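PDB 3I6V: periplasmic His/Glu/Gln/Arg/opine family-binding protein, which binds lysine in the cleft between its two lobes and probably serves as the periplasmic solute-binding component of an ABC transporter for amino acids. Local coordinates for residues A[6-19]-A[61-73]. Residues are numbered along the deposited sequence; the frame is centred on the assembly and turned at random. Where two conformers were deposited one is given.
Sequences TVRMGTEGAYPPYN and VSGNYDTIIAGMS. With LYS (lysine), chain B.
Gly-10 and Ile-68 pair in the parallel sheet of a periplasmic binding protein lobe, where central strand 7-11 meets edge strand 67-68. Gly-10 N bonds Thr-67 O, and Ile-69 N reaches Gly-10 O almost straight (170° at the hydrogen). Gly-10 CA makes an off-centre CH-pi contact with the Tyr-65 ring, 4.2 Å from its centroid; a CB on Gly-10 would run into Tyr-65 CD2 and Thr-67 O. Toward the strand start, Asp-66 OD2 takes Arg-8 N at 2.9 Å, while Arg-8 NH1 makes a salt bridge to Asp-66 OD1 (2.9 Å), guanidinium and carboxylate planes 55° apart. Bent at chi3 (-54°), the Arg-8 chain folds its guanidinium over Tyr-65 CA, and NH2 bonds the carbonyl of Gly-63, the positive-phi glycine of the Schellman motif ending helix 56-61. A leucine at Arg-8 would probably leave that carbonyl without this donor and cost Asp-66 one charged partner, Arg-185 being another. Beyond the strands both segments run into the lysine pocket. The ligand's NZ lies over one face of the Tyr-15 ring and bonds Glu-12 OE1; Tyr-18 backs the opposite face. One water links Glu-12 OE1 to Asn-19 ND2, which also bonds Glu-31, and weakly to Ala-70 O; another joins Tyr-15 OH and Gly-71 O to the ligand's N, which donates to Ser-73 OG at 2.9 Å.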
# COMPACT_ATOMS: atom_id res chain seq x y z
N THR A 6 1.50 -24.61 4.11
CA THR A 6 0.58 -23.56 3.58
C THR A 6 0.96 -22.24 4.22
O THR A 6 1.02 -22.12 5.45
CB THR A 6 -0.90 -23.85 3.93
OG1 THR A 6 -1.20 -25.20 3.57
CG2 THR A 6 -1.84 -22.93 3.16
N VAL A 7 1.19 -21.24 3.38
CA VAL A 7 1.51 -19.91 3.89
C VAL A 7 0.24 -19.05 3.87
O VAL A 7 -0.43 -18.93 2.85
CB VAL A 7 2.67 -19.23 3.12
CG1 VAL A 7 2.34 -19.07 1.65
CG2 VAL A 7 3.02 -17.87 3.74
N ARG A 8 -0.08 -18.46 5.01
CA ARG A 8 -1.22 -17.57 5.09
C ARG A 8 -0.76 -16.14 4.71
O ARG A 8 0.08 -15.53 5.41
CB ARG A 8 -1.81 -17.66 6.49
CG ARG A 8 -2.58 -19.02 6.75
CD ARG A 8 -2.87 -19.16 8.24
NE ARG A 8 -1.57 -19.01 8.93
CZ ARG A 8 -1.40 -18.74 10.22
NH1 ARG A 8 -0.17 -18.59 10.69
NH2 ARG A 8 -2.45 -18.63 11.03
N MET A 9 -1.23 -15.67 3.56
CA MET A 9 -0.88 -14.35 3.03
C MET A 9 -1.88 -13.33 3.55
O MET A 9 -3.07 -13.41 3.22
CB MET A 9 -0.86 -14.38 1.49
CG MET A 9 0.07 -15.49 0.92
SD MET A 9 1.86 -15.13 0.88
CE MET A 9 1.90 -13.98 -0.42
N GLY A 10 -1.41 -12.40 4.39
CA GLY A 10 -2.27 -11.36 4.97
C GLY A 10 -2.29 -10.08 4.13
O GLY A 10 -1.24 -9.56 3.73
N THR A 11 -3.50 -9.55 3.88
CA THR A 11 -3.67 -8.32 3.16
C THR A 11 -4.84 -7.53 3.74
O THR A 11 -5.65 -8.08 4.54
CB THR A 11 -3.80 -8.54 1.62
OG1 THR A 11 -3.59 -7.29 0.95
CG2 THR A 11 -5.17 -9.14 1.21
N GLU A 12 -4.91 -6.24 3.36
CA GLU A 12 -5.94 -5.35 3.88
C GLU A 12 -7.30 -5.59 3.17
O GLU A 12 -8.33 -5.50 3.81
CB GLU A 12 -5.52 -3.89 3.68
CG GLU A 12 -6.43 -2.88 4.34
CD GLU A 12 -6.00 -1.41 4.10
OE1 GLU A 12 -5.08 -1.13 3.28
OE2 GLU A 12 -6.60 -0.52 4.73
N GLY A 13 -7.27 -5.81 1.86
CA GLY A 13 -8.52 -6.03 1.11
C GLY A 13 -9.33 -4.75 0.92
O GLY A 13 -10.55 -4.81 0.70
N ALA A 14 -8.67 -3.60 0.97
CA ALA A 14 -9.37 -2.32 0.87
C ALA A 14 -8.50 -1.24 0.26
O ALA A 14 -8.66 -0.06 0.57
CB ALA A 14 -9.92 -1.90 2.26
N TYR A 15 -7.60 -1.62 -0.63
CA TYR A 15 -6.60 -0.66 -1.08
C TYR A 15 -6.36 -0.82 -2.58
O TYR A 15 -5.25 -1.19 -2.98
CB TYR A 15 -5.30 -0.86 -0.26
CG TYR A 15 -4.25 0.22 -0.42
CD1 TYR A 15 -4.60 1.59 -0.50
CD2 TYR A 15 -2.89 -0.13 -0.48
CE1 TYR A 15 -3.61 2.60 -0.62
CE2 TYR A 15 -1.89 0.87 -0.60
CZ TYR A 15 -2.27 2.22 -0.68
OH TYR A 15 -1.32 3.19 -0.80
N PRO A 16 -7.41 -0.56 -3.41
CA PRO A 16 -7.22 -0.78 -4.85
C PRO A 16 -6.25 0.25 -5.47
O PRO A 16 -6.19 1.41 -5.03
CB PRO A 16 -8.66 -0.63 -5.43
CG PRO A 16 -9.37 0.24 -4.44
CD PRO A 16 -8.78 -0.12 -3.08
N PRO A 17 -5.48 -0.14 -6.47
CA PRO A 17 -5.45 -1.40 -7.14
C PRO A 17 -4.44 -2.40 -6.53
O PRO A 17 -4.28 -3.50 -7.09
CB PRO A 17 -5.03 -1.00 -8.57
CG PRO A 17 -4.18 0.18 -8.39
CD PRO A 17 -4.56 0.83 -7.10
N TYR A 18 -3.77 -2.04 -5.43
CA TYR A 18 -2.85 -2.99 -4.77
C TYR A 18 -3.56 -4.26 -4.32
O TYR A 18 -3.16 -5.38 -4.68
CB TYR A 18 -2.22 -2.34 -3.52
CG TYR A 18 -1.41 -1.11 -3.80
CD1 TYR A 18 -2.01 0.16 -3.80
CD2 TYR A 18 -0.03 -1.20 -4.05
CE1 TYR A 18 -1.25 1.34 -4.05
CE2 TYR A 18 0.76 -0.03 -4.30
CZ TYR A 18 0.14 1.22 -4.29
OH TYR A 18 0.89 2.36 -4.52
N ASN A 19 -4.59 -4.08 -3.50
CA ASN A 19 -5.39 -5.18 -2.99
C ASN A 19 -6.86 -4.75 -2.73
O ASN A 19 -7.15 -3.59 -2.40
CB ASN A 19 -4.77 -5.77 -1.72
CG ASN A 19 -4.69 -4.78 -0.57
OD1 ASN A 19 -5.68 -4.58 0.17
ND2 ASN A 19 -3.51 -4.16 -0.40
N VAL A 61 2.34 -10.56 13.96
CA VAL A 61 3.21 -10.93 15.11
C VAL A 61 2.56 -12.04 15.98
O VAL A 61 3.26 -12.92 16.45
CB VAL A 61 3.62 -9.67 15.94
CG1 VAL A 61 4.34 -10.04 17.25
CG2 VAL A 61 4.52 -8.74 15.08
N SER A 62 1.23 -12.01 16.15
CA SER A 62 0.52 -12.98 17.00
C SER A 62 0.26 -14.30 16.28
O SER A 62 -0.29 -15.24 16.87
CB SER A 62 -0.81 -12.40 17.52
OG SER A 62 -0.60 -11.15 18.15
N GLY A 63 0.61 -14.36 14.99
CA GLY A 63 0.50 -15.60 14.25
C GLY A 63 -0.82 -15.86 13.56
O GLY A 63 -1.07 -17.00 13.18
N ASN A 64 -1.66 -14.83 13.35
CA ASN A 64 -2.90 -14.99 12.56
C ASN A 64 -2.68 -15.32 11.09
O ASN A 64 -3.57 -15.90 10.44
CB ASN A 64 -3.79 -13.75 12.64
CG ASN A 64 -4.33 -13.49 14.05
OD1 ASN A 64 -3.82 -14.01 15.04
ND2 ASN A 64 -5.34 -12.63 14.13
N TYR A 65 -1.53 -14.91 10.55
CA TYR A 65 -1.14 -15.22 9.19
C TYR A 65 0.38 -15.08 9.16
O TYR A 65 0.99 -14.77 10.20
CB TYR A 65 -1.82 -14.30 8.14
CG TYR A 65 -2.00 -12.90 8.66
CD1 TYR A 65 -3.15 -12.56 9.38
CD2 TYR A 65 -1.01 -11.92 8.48
CE1 TYR A 65 -3.33 -11.28 9.91
CE2 TYR A 65 -1.18 -10.60 9.01
CZ TYR A 65 -2.34 -10.30 9.72
OH TYR A 65 -2.56 -9.06 10.26
N ASP A 66 0.99 -15.28 7.99
CA ASP A 66 2.45 -15.40 7.93
C ASP A 66 3.17 -14.31 7.16
O ASP A 66 4.40 -14.21 7.28
CB ASP A 66 2.84 -16.77 7.36
CG ASP A 66 2.17 -17.91 8.13
OD1 ASP A 66 2.29 -17.96 9.37
OD2 ASP A 66 1.46 -18.72 7.48
N THR A 67 2.46 -13.55 6.35
CA THR A 67 3.07 -12.45 5.62
C THR A 67 2.13 -11.26 5.58
O THR A 67 0.90 -11.42 5.75
CB THR A 67 3.42 -12.81 4.15
OG1 THR A 67 2.19 -12.88 3.39
CG2 THR A 67 4.15 -14.14 4.03
N ILE A 68 2.69 -10.07 5.36
CA ILE A 68 1.88 -8.90 5.00
C ILE A 68 2.23 -8.52 3.58
O ILE A 68 3.39 -8.27 3.29
CB ILE A 68 2.13 -7.72 5.95
CG1 ILE A 68 1.67 -8.07 7.37
CG2 ILE A 68 1.41 -6.44 5.45
CD1 ILE A 68 2.10 -7.02 8.41
N ILE A 69 1.24 -8.53 2.67
CA ILE A 69 1.45 -8.06 1.32
C ILE A 69 0.26 -7.12 1.06
O ILE A 69 -0.85 -7.56 0.72
CB ILE A 69 1.59 -9.23 0.31
CG1 ILE A 69 1.90 -8.72 -1.11
CG2 ILE A 69 0.37 -10.21 0.37
CD1 ILE A 69 2.17 -9.89 -2.13
N ALA A 70 0.47 -5.83 1.31
CA ALA A 70 -0.64 -4.90 1.54
C ALA A 70 -0.18 -3.46 1.30
O ALA A 70 -0.48 -2.56 2.09
CB ALA A 70 -1.18 -5.05 3.00
N GLY A 71 0.56 -3.25 0.21
CA GLY A 71 1.09 -1.92 -0.15
C GLY A 71 1.88 -1.23 0.96
O GLY A 71 1.87 -0.00 1.04
N MET A 72 2.58 -2.01 1.78
CA MET A 72 3.26 -1.49 3.00
C MET A 72 4.68 -1.06 2.62
O MET A 72 5.46 -1.90 2.17
CB MET A 72 3.35 -2.57 4.09
CG MET A 72 3.97 -2.09 5.48
SD MET A 72 3.92 -3.32 6.79
CE MET A 72 2.27 -3.02 7.36
N SER A 73 5.00 0.22 2.80
CA SER A 73 6.35 0.72 2.58
C SER A 73 7.33 0.16 3.59
O SER A 73 7.02 0.03 4.80
CB SER A 73 6.37 2.24 2.70
OG SER A 73 5.65 2.82 1.60
N LYS B . 2.78 2.78 1.60
CA LYS B . 2.20 3.59 2.72
C LYS B . 2.64 3.05 4.06
O LYS B . 3.25 1.98 4.10
CB LYS B . 0.65 3.61 2.63
CG LYS B . -0.02 2.26 2.89
CD LYS B . -1.57 2.40 2.70
CE LYS B . -2.36 1.08 3.02
NZ LYS B . -3.86 1.26 2.71
OXT LYS B . 2.37 3.68 5.13
O HOH W 1 -3.19 -2.40 1.85
O HOH W 2 1.29 2.12 -0.82